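Local coordinates for protein lysozyme (Penaeus vannamei, PDB 6UKC) that probably hydrolyses the beta-1,4 linkages of bacterial peptidoglycan and of chitodextrins, as a C-type lysozyme of glycosyl hydrolase family 22, at residues A[14-19]-A[29-34]; A[40-45]-A[85-90]. All blocks are in the same frame, centred on the assembly; numbering follows the deposited sequence.

Both contacts lie about 9 Å from the centre of the chain, and their centres are 12 Å apart. Contact 1 is purely apolar and joins two helices, 9-20 and 24-38, in the buried helical part of the fold. Contact 2 joins the loop between helix 24-38 and strand 45-47 to the approach to helix 88-105; it is buried at Thr42 and Ile87 but reaches the surface at Asp85, where a water and Lys5 link Asp85 to Thr42. The two meet through Ile87, whose CD1 lies 3.7 Å from Leu16 CD2, and through Phe40, whose CD1 packs 3.6 Å from Ala34 CB.

Contact 1: A[14-19]-A[29-34]; sequences ELLKRD and NWVCIA
Leu16 of helix 9-20 meets Trp30 and Val31 of helix 24-38 in a small, wholly apolar contact within the buried helical part of the chain. One methyl carries it: Leu16 CD1 lies 3.9 Å from Trp30 CB and 4.4 Å from Val31 CG2. The leucine thus presses on the root of the tryptophan rather than on its indole, and the two side chains cross at about a right angle. In Trp30, CG stands anti to the carbonyl carbon (chi1 -71°), which turns the indole away from the methyl, to Tyr111 and Trp114, both met edge-to-face, and to Phe58. The CA atoms of Leu16 and Trp30 are 8.7 Å apart. These are the first two helices of the C-type lysozyme fold, and Leu91 of helix 88-105 touches both Leu16 and Trp30, so three helices converge here. Val31 also packs on Phe12 and Ala13 of helix 9-20 and on Tyr129 and Met130 of helix 126-134, while Cys32 ties helix 24-38 to Cys121 by a disulfide.

Contact 2: A[40-45]-A[85-90]; sequences FNTAAI and DDITEA
Thr42 and Asp85 bring the two backbones to 6.1 Å between CA atoms, where a type I beta turn from Asn41 to Ala44 passes the irregular run before helix 88-105. The polar ends of this pair, Thr42 OG1 and Asp85 OD1, stay 3.8 Å apart and are joined by a water that donates to both, at 2.6 Å to Thr42 OG1 and 2.7 Å to Asp85 OD1. With chi1 at 65°, Thr42 holds OG1 between its backbone N and carbonyl carbon, turned to the water, while CG2 approaches Ile87 CG2 at 4.4 Å in a loose apolar touch. Both groups have their strongest polar partner in Lys5: its carbonyl oxygen bonds Thr42 OG1 and its backbone N bonds Asp85 OD1, so the N-terminal arm joins the two segments in addition to the water bridge. Each segment also braces itself. Asn41 OD1 accepts from Ala43 N at 3.2 Å, with the donor well above the carbonyl plane. Asp86 OD1 is gripped twice by Thr88, through OG1 on its syn lone pair at 2.7 Å and through the backbone N, on the anti side and 34° out of the carboxylate plane, at 2.9 Å. Beyond the contact, Ile87 packs on Leu15, Leu16 and Tyr20 of helix 9-20. The arrangement combines an Asx turn at Asn41, within the beta turn that leads into the first strand of the lysozyme sheet, with an aspartate capping bond at the start of helix 88-105.

Contact 1: A[14-19]-A[29-34]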
# COMPACT_ATOMS: atom_id res chain seq x y z
N GLU A 14 -12.13 4.38 -6.80
CA GLU A 14 -13.44 3.74 -7.11
C GLU A 14 -13.32 2.21 -6.90
O GLU A 14 -14.26 1.60 -6.43
CB GLU A 14 -13.95 4.13 -8.50
CG GLU A 14 -14.39 5.59 -8.61
CD GLU A 14 -15.03 6.00 -9.94
OE1 GLU A 14 -14.65 7.05 -10.49
OE2 GLU A 14 -15.93 5.28 -10.43
N LEU A 15 -12.17 1.62 -7.21
CA LEU A 15 -11.98 0.15 -7.06
C LEU A 15 -12.05 -0.23 -5.58
O LEU A 15 -12.72 -1.24 -5.24
CB LEU A 15 -10.62 -0.26 -7.62
CG LEU A 15 -10.27 -1.72 -7.36
CD1 LEU A 15 -11.18 -2.63 -8.18
CD2 LEU A 15 -8.81 -1.99 -7.63
N LEU A 16 -11.31 0.50 -4.73
CA LEU A 16 -11.30 0.22 -3.27
C LEU A 16 -12.74 0.37 -2.71
O LEU A 16 -13.12 -0.44 -1.82
CB LEU A 16 -10.31 1.15 -2.58
CG LEU A 16 -8.84 0.96 -2.96
CD1 LEU A 16 -7.99 2.04 -2.32
CD2 LEU A 16 -8.31 -0.41 -2.53
N LYS A 17 -13.54 1.29 -3.25
CA LYS A 17 -14.93 1.50 -2.77
C LYS A 17 -15.84 0.39 -3.32
O LYS A 17 -16.58 -0.21 -2.53
CB LYS A 17 -15.47 2.86 -3.19
CG LYS A 17 -16.91 3.12 -2.75
CD LYS A 17 -17.09 3.20 -1.24
CE LYS A 17 -16.38 4.39 -0.62
NZ LYS A 17 -16.74 4.56 0.80
N ARG A 18 -15.84 0.17 -4.63
CA ARG A 18 -16.78 -0.76 -5.32
C ARG A 18 -16.53 -2.21 -4.86
O ARG A 18 -17.51 -2.89 -4.45
CB ARG A 18 -16.64 -0.61 -6.83
CG ARG A 18 -17.70 -1.34 -7.64
CD ARG A 18 -17.43 -1.34 -9.13
NE ARG A 18 -16.00 -1.51 -9.39
CZ ARG A 18 -15.16 -0.54 -9.80
NH1 ARG A 18 -15.59 0.69 -10.04
NH2 ARG A 18 -13.88 -0.81 -9.98
N ASP A 19 -15.28 -2.68 -4.89
CA ASP A 19 -14.97 -4.12 -4.80
C ASP A 19 -14.63 -4.53 -3.37
O ASP A 19 -14.86 -5.72 -3.04
CB ASP A 19 -13.82 -4.51 -5.72
CG ASP A 19 -14.19 -4.46 -7.19
OD1 ASP A 19 -15.27 -3.93 -7.52
OD2 ASP A 19 -13.39 -4.96 -7.98
N ASN A 29 -6.35 7.37 2.45
CA ASN A 29 -5.00 6.99 2.93
C ASN A 29 -4.36 6.02 1.92
O ASN A 29 -3.16 6.20 1.63
CB ASN A 29 -5.03 6.46 4.36
CG ASN A 29 -5.07 7.58 5.38
OD1 ASN A 29 -4.16 8.38 5.43
ND2 ASN A 29 -6.15 7.69 6.16
N TRP A 30 -5.08 5.02 1.41
CA TRP A 30 -4.42 4.03 0.51
C TRP A 30 -4.10 4.71 -0.83
O TRP A 30 -2.98 4.49 -1.36
CB TRP A 30 -5.23 2.73 0.36
CG TRP A 30 -5.28 1.85 1.58
CD1 TRP A 30 -6.41 1.32 2.14
CD2 TRP A 30 -4.17 1.35 2.36
NE1 TRP A 30 -6.08 0.55 3.23
CE2 TRP A 30 -4.72 0.55 3.39
CE3 TRP A 30 -2.78 1.50 2.31
CZ2 TRP A 30 -3.93 -0.08 4.35
CZ3 TRP A 30 -2.00 0.89 3.27
CH2 TRP A 30 -2.57 0.10 4.27
N VAL A 31 -5.01 5.53 -1.35
CA VAL A 31 -4.76 6.26 -2.64
C VAL A 31 -3.47 7.10 -2.53
O VAL A 31 -2.57 7.03 -3.45
CB VAL A 31 -5.98 7.12 -3.01
CG1 VAL A 31 -5.68 8.07 -4.16
CG2 VAL A 31 -7.20 6.25 -3.33
N CYS A 32 -3.36 7.89 -1.46
CA CYS A 32 -2.21 8.79 -1.23
C CYS A 32 -0.92 7.95 -1.17
O CYS A 32 0.09 8.34 -1.87
CB CYS A 32 -2.37 9.61 0.04
SG CYS A 32 -1.11 10.90 0.17
N ILE A 33 -0.94 6.87 -0.37
CA ILE A 33 0.25 5.99 -0.18
C ILE A 33 0.63 5.39 -1.53
O ILE A 33 1.83 5.50 -1.87
CB ILE A 33 0.02 4.93 0.91
CG1 ILE A 33 -0.04 5.60 2.28
CG2 ILE A 33 1.11 3.86 0.87
CD1 ILE A 33 -0.65 4.73 3.35
N ALA A 34 -0.35 4.84 -2.29
CA ALA A 34 -0.09 4.24 -3.62
C ALA A 34 0.50 5.28 -4.58
O ALA A 34 1.42 4.92 -5.36
CB ALA A 34 -1.35 3.65 -4.21

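Contact 2: A[40-45]-A[85-90]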
# COMPACT_ATOMS: atom_id res chain seq x y z
N PHE A 40 0.72 4.22 -8.54
CA PHE A 40 -0.40 3.25 -8.73
C PHE A 40 -0.04 2.19 -9.78
O PHE A 40 -0.98 1.66 -10.46
CB PHE A 40 -1.68 3.96 -9.18
CG PHE A 40 -2.04 5.20 -8.43
CD1 PHE A 40 -2.74 5.13 -7.23
CD2 PHE A 40 -1.70 6.45 -8.93
CE1 PHE A 40 -3.13 6.29 -6.57
CE2 PHE A 40 -2.09 7.60 -8.27
CZ PHE A 40 -2.79 7.52 -7.09
N ASN A 41 1.25 1.87 -9.88
CA ASN A 41 1.77 0.84 -10.82
C ASN A 41 1.95 -0.48 -10.06
O ASN A 41 2.88 -0.59 -9.21
CB ASN A 41 3.05 1.34 -11.49
CG ASN A 41 3.78 0.26 -12.28
OD1 ASN A 41 3.18 -0.69 -12.79
ND2 ASN A 41 5.09 0.43 -12.37
N THR A 42 1.10 -1.46 -10.38
CA THR A 42 1.03 -2.77 -9.70
C THR A 42 2.33 -3.59 -9.89
O THR A 42 2.51 -4.55 -9.14
CB THR A 42 -0.16 -3.60 -10.19
OG1 THR A 42 0.01 -3.94 -11.57
CG2 THR A 42 -1.47 -2.88 -9.98
N ALA A 43 3.15 -3.26 -10.90
CA ALA A 43 4.41 -3.98 -11.21
C ALA A 43 5.64 -3.18 -10.75
O ALA A 43 6.75 -3.68 -10.98
CB ALA A 43 4.48 -4.30 -12.69
N ALA A 44 5.46 -2.05 -10.06
CA ALA A 44 6.56 -1.29 -9.40
C ALA A 44 7.37 -2.23 -8.49
O ALA A 44 6.76 -3.02 -7.75
CB ALA A 44 6.00 -0.12 -8.64
N ILE A 45 8.70 -2.17 -8.59
CA ILE A 45 9.65 -3.04 -7.84
C ILE A 45 10.96 -2.29 -7.64
O ILE A 45 11.43 -1.67 -8.60
CB ILE A 45 9.86 -4.39 -8.57
CG1 ILE A 45 10.54 -5.41 -7.64
CG2 ILE A 45 10.62 -4.23 -9.89
CD1 ILE A 45 10.76 -6.77 -8.27
N ASP A 85 -2.00 -7.57 -11.28
CA ASP A 85 -3.08 -6.70 -11.80
C ASP A 85 -4.20 -6.67 -10.74
O ASP A 85 -4.79 -5.61 -10.54
CB ASP A 85 -3.56 -7.20 -13.16
CG ASP A 85 -2.64 -6.88 -14.32
OD1 ASP A 85 -1.53 -6.31 -14.10
OD2 ASP A 85 -3.04 -7.20 -15.46
N ASP A 86 -4.43 -7.80 -10.07
CA ASP A 86 -5.39 -7.97 -8.95
C ASP A 86 -4.73 -7.64 -7.61
O ASP A 86 -3.80 -8.39 -7.22
CB ASP A 86 -5.95 -9.38 -8.96
CG ASP A 86 -6.98 -9.60 -7.88
OD1 ASP A 86 -6.62 -9.49 -6.68
OD2 ASP A 86 -8.12 -9.85 -8.26
N ILE A 87 -5.28 -6.66 -6.87
CA ILE A 87 -4.65 -6.02 -5.68
C ILE A 87 -5.13 -6.69 -4.40
O ILE A 87 -4.67 -6.28 -3.30
CB ILE A 87 -4.94 -4.51 -5.63
CG1 ILE A 87 -6.44 -4.23 -5.46
CG2 ILE A 87 -4.37 -3.85 -6.87
CD1 ILE A 87 -6.78 -3.05 -4.58
N THR A 88 -6.04 -7.65 -4.48
CA THR A 88 -6.56 -8.33 -3.26
C THR A 88 -5.42 -8.57 -2.25
O THR A 88 -5.56 -8.12 -1.08
CB THR A 88 -7.35 -9.59 -3.60
OG1 THR A 88 -8.35 -9.21 -4.57
CG2 THR A 88 -8.01 -10.19 -2.38
N GLU A 89 -4.35 -9.29 -2.63
CA GLU A 89 -3.34 -9.75 -1.64
C GLU A 89 -2.49 -8.56 -1.18
O GLU A 89 -2.10 -8.53 0.01
CB GLU A 89 -2.45 -10.83 -2.24
CG GLU A 89 -3.18 -12.10 -2.59
CD GLU A 89 -3.51 -13.01 -1.43
OE1 GLU A 89 -3.80 -14.18 -1.72
OE2 GLU A 89 -3.45 -12.56 -0.24
N ALA A 90 -2.22 -7.61 -2.09
CA ALA A 90 -1.52 -6.34 -1.79
C ALA A 90 -2.28 -5.64 -0.67
O ALA A 90 -1.66 -5.33 0.37
CB ALA A 90 -1.39 -5.47 -3.02
O HOH W 1 0.66 -6.24 -12.56